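PDB 2DY1: elongation factor G from Thermus thermophilus, which binds GTP and magnesium and probably works as a GTPase in the elongation stage of protein synthesis. Local coordinates for residues A[546-549]-A[550-553]. Residues are numbered along the deposited sequence; the frame is centred on the assembly and turned at random.
Sequences DSSD and LAFQ
Ser-548 caps the start of helix 549-566: its OG takes the N-H of Ala-551 at 3.1 Å from that N, in a nearly straight bond (168°). The first amides of this helix lack a carbonyl from a preceding turn, and serine suits the N-cap because its short hydroxyl can reach back to the Ala-551 amide. Its chi1 of 68° sets OG between the backbone N and the carbonyl carbon, facing the turn. The same oxygen is also hydrogen-bonded to Gln-479 NE2, a second grip that should fix its rotation. Without the hydroxyl, as with an alanine here, the Ala-551 amide would probably lose its acceptor and Gln-479 this partner. The Ser-548 carbonyl opens the regular helical pattern, its O receiving Phe-552 N at 3.1 Å, with the donor tilted 29° from the carbonyl plane. That O also lies at the edge of the Phe-552 ring, 3.4 Å from CD1. Ser-547 OG approaches the ring obliquely, 3.7 Å from CE1; a serine suits this place because its hydroxyl accepts from His-543 N and donates to Tyr-480 O. Buried Ala-551 lays its short side chain against Ser-548 OG and Gln-479. Within domain IV, Phe-552 is buried, as suits a large apolar ring: it meets the Tyr-508 ring and touches Tyr-542, Ile-512 of helix 509-520 and Val-483 of strand 477-489, so the loop following strand 533-541 enters its helix against both the sheet and the neighbouring helix.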
ATOM      1  N   ASP A 546      33.967 -47.926 -10.439  1.00 36.37           N
ATOM      2  CA  ASP A 546      32.536 -47.656 -10.499  1.00 34.35           C
ATOM      3  C   ASP A 546      31.928 -46.536  -9.662  1.00 34.39           C
ATOM      4  O   ASP A 546      30.759 -46.205  -9.861  1.00 30.70           O
ATOM      5  CB  ASP A 546      31.771 -48.939 -10.182  1.00 39.93           C
ATOM      6  CG  ASP A 546      32.130 -50.070 -11.111  1.00 47.55           C
ATOM      7  OD1 ASP A 546      32.985 -49.862 -11.996  1.00 49.10           O
ATOM      8  OD2 ASP A 546      31.557 -51.168 -10.950  1.00 50.78           O
ATOM      9  N   SER A 547      32.681 -45.968  -8.724  1.00 29.59           N
ATOM     10  CA  SER A 547      32.119 -44.909  -7.894  1.00 24.86           C
ATOM     11  C   SER A 547      32.002 -43.561  -8.602  1.00 30.56           C
ATOM     12  O   SER A 547      32.849 -43.196  -9.418  1.00 30.18           O
ATOM     13  CB  SER A 547      32.925 -44.770  -6.594  1.00 26.86           C
ATOM     14  OG  SER A 547      32.490 -45.750  -5.676  1.00 23.39           O
ATOM     15  N   SER A 548      30.952 -42.815  -8.272  1.00 26.61           N
ATOM     16  CA  SER A 548      30.710 -41.510  -8.892  1.00 29.42           C
ATOM     17  C   SER A 548      29.870 -40.637  -7.972  1.00 26.83           C
ATOM     18  O   SER A 548      29.415 -41.096  -6.927  1.00 28.64           O
ATOM     19  CB  SER A 548      29.942 -41.691 -10.201  1.00 20.85           C
ATOM     20  OG  SER A 548      28.628 -42.161  -9.943  1.00 28.26           O
ATOM     21  N   ASP A 549      29.645 -39.389  -8.369  1.00 29.30           N
ATOM     22  CA  ASP A 549      28.818 -38.496  -7.566  1.00 22.73           C
ATOM     23  C   ASP A 549      27.377 -38.993  -7.577  1.00 29.10           C
ATOM     24  O   ASP A 549      26.703 -38.986  -6.549  1.00 28.47           O
ATOM     25  CB  ASP A 549      28.877 -37.067  -8.102  1.00 31.46           C
ATOM     26  CG  ASP A 549      30.241 -36.436  -7.915  1.00 32.57           C
ATOM     27  OD1 ASP A 549      30.916 -36.750  -6.911  1.00 36.04           O
ATOM     28  OD2 ASP A 549      30.636 -35.612  -8.761  1.00 35.50           O
ATOM     29  N   LEU A 550      26.904 -39.440  -8.739  1.00 24.22           N
ATOM     30  CA  LEU A 550      25.534 -39.937  -8.840  1.00 21.90           C
ATOM     31  C   LEU A 550      25.314 -41.143  -7.940  1.00 22.25           C
ATOM     32  O   LEU A 550      24.301 -41.220  -7.240  1.00 26.85           O
ATOM     33  CB  LEU A 550      25.198 -40.312 -10.299  1.00 23.38           C
ATOM     34  CG  LEU A 550      23.875 -41.067 -10.500  1.00 26.83           C
ATOM     35  CD1 LEU A 550      22.700 -40.159 -10.161  1.00 23.41           C
ATOM     36  CD2 LEU A 550      23.773 -41.560 -11.951  1.00 29.72           C
ATOM     37  N   ALA A 551      26.251 -42.093  -7.968  1.00 23.15           N
ATOM     38  CA  ALA A 551      26.140 -43.292  -7.143  1.00 22.14           C
ATOM     39  C   ALA A 551      26.103 -42.898  -5.672  1.00 13.52           C
ATOM     40  O   ALA A 551      25.339 -43.481  -4.890  1.00 20.66           O
ATOM     41  CB  ALA A 551      27.321 -44.210  -7.401  1.00 28.19           C
ATOM     42  N   PHE A 552      26.908 -41.914  -5.305  1.00 21.32           N
ATOM     43  CA  PHE A 552      26.915 -41.483  -3.909  1.00 19.77           C
ATOM     44  C   PHE A 552      25.697 -40.626  -3.544  1.00 21.36           C
ATOM     45  O   PHE A 552      25.235 -40.687  -2.413  1.00 23.47           O
ATOM     46  CB  PHE A 552      28.233 -40.771  -3.552  1.00 18.04           C
ATOM     47  CG  PHE A 552      29.297 -41.713  -3.042  1.00 18.16           C
ATOM     48  CD1 PHE A 552      30.378 -42.077  -3.844  1.00 20.51           C
ATOM     49  CD2 PHE A 552      29.153 -42.319  -1.792  1.00 19.74           C
ATOM     50  CE1 PHE A 552      31.298 -43.038  -3.407  1.00 23.72           C
ATOM     51  CE2 PHE A 552      30.060 -43.281  -1.346  1.00 19.51           C
ATOM     52  CZ  PHE A 552      31.140 -43.641  -2.159  1.00 21.25           C
ATOM     53  N   GLN A 553      25.156 -39.857  -4.493  1.00 27.70           N
ATOM     54  CA  GLN A 553      23.964 -39.052  -4.209  1.00 20.05           C
ATOM     55  C   GLN A 553      22.820 -40.015  -3.950  1.00 22.86           C
ATOM     56  O   GLN A 553      22.033 -39.826  -3.027  1.00 23.78           O
ATOM     57  CB  GLN A 553      23.586 -38.158  -5.400  1.00 27.90           C
ATOM     58  CG  GLN A 553      24.624 -37.129  -5.796  1.00 31.10           C
ATOM     59  CD  GLN A 553      24.137 -36.205  -6.914  1.00 46.85           C
ATOM     60  OE1 GLN A 553      24.939 -35.672  -7.683  1.00 49.84           O
ATOM     61  NE2 GLN A 553      22.823 -36.000  -6.994  1.00 44.45           N
TER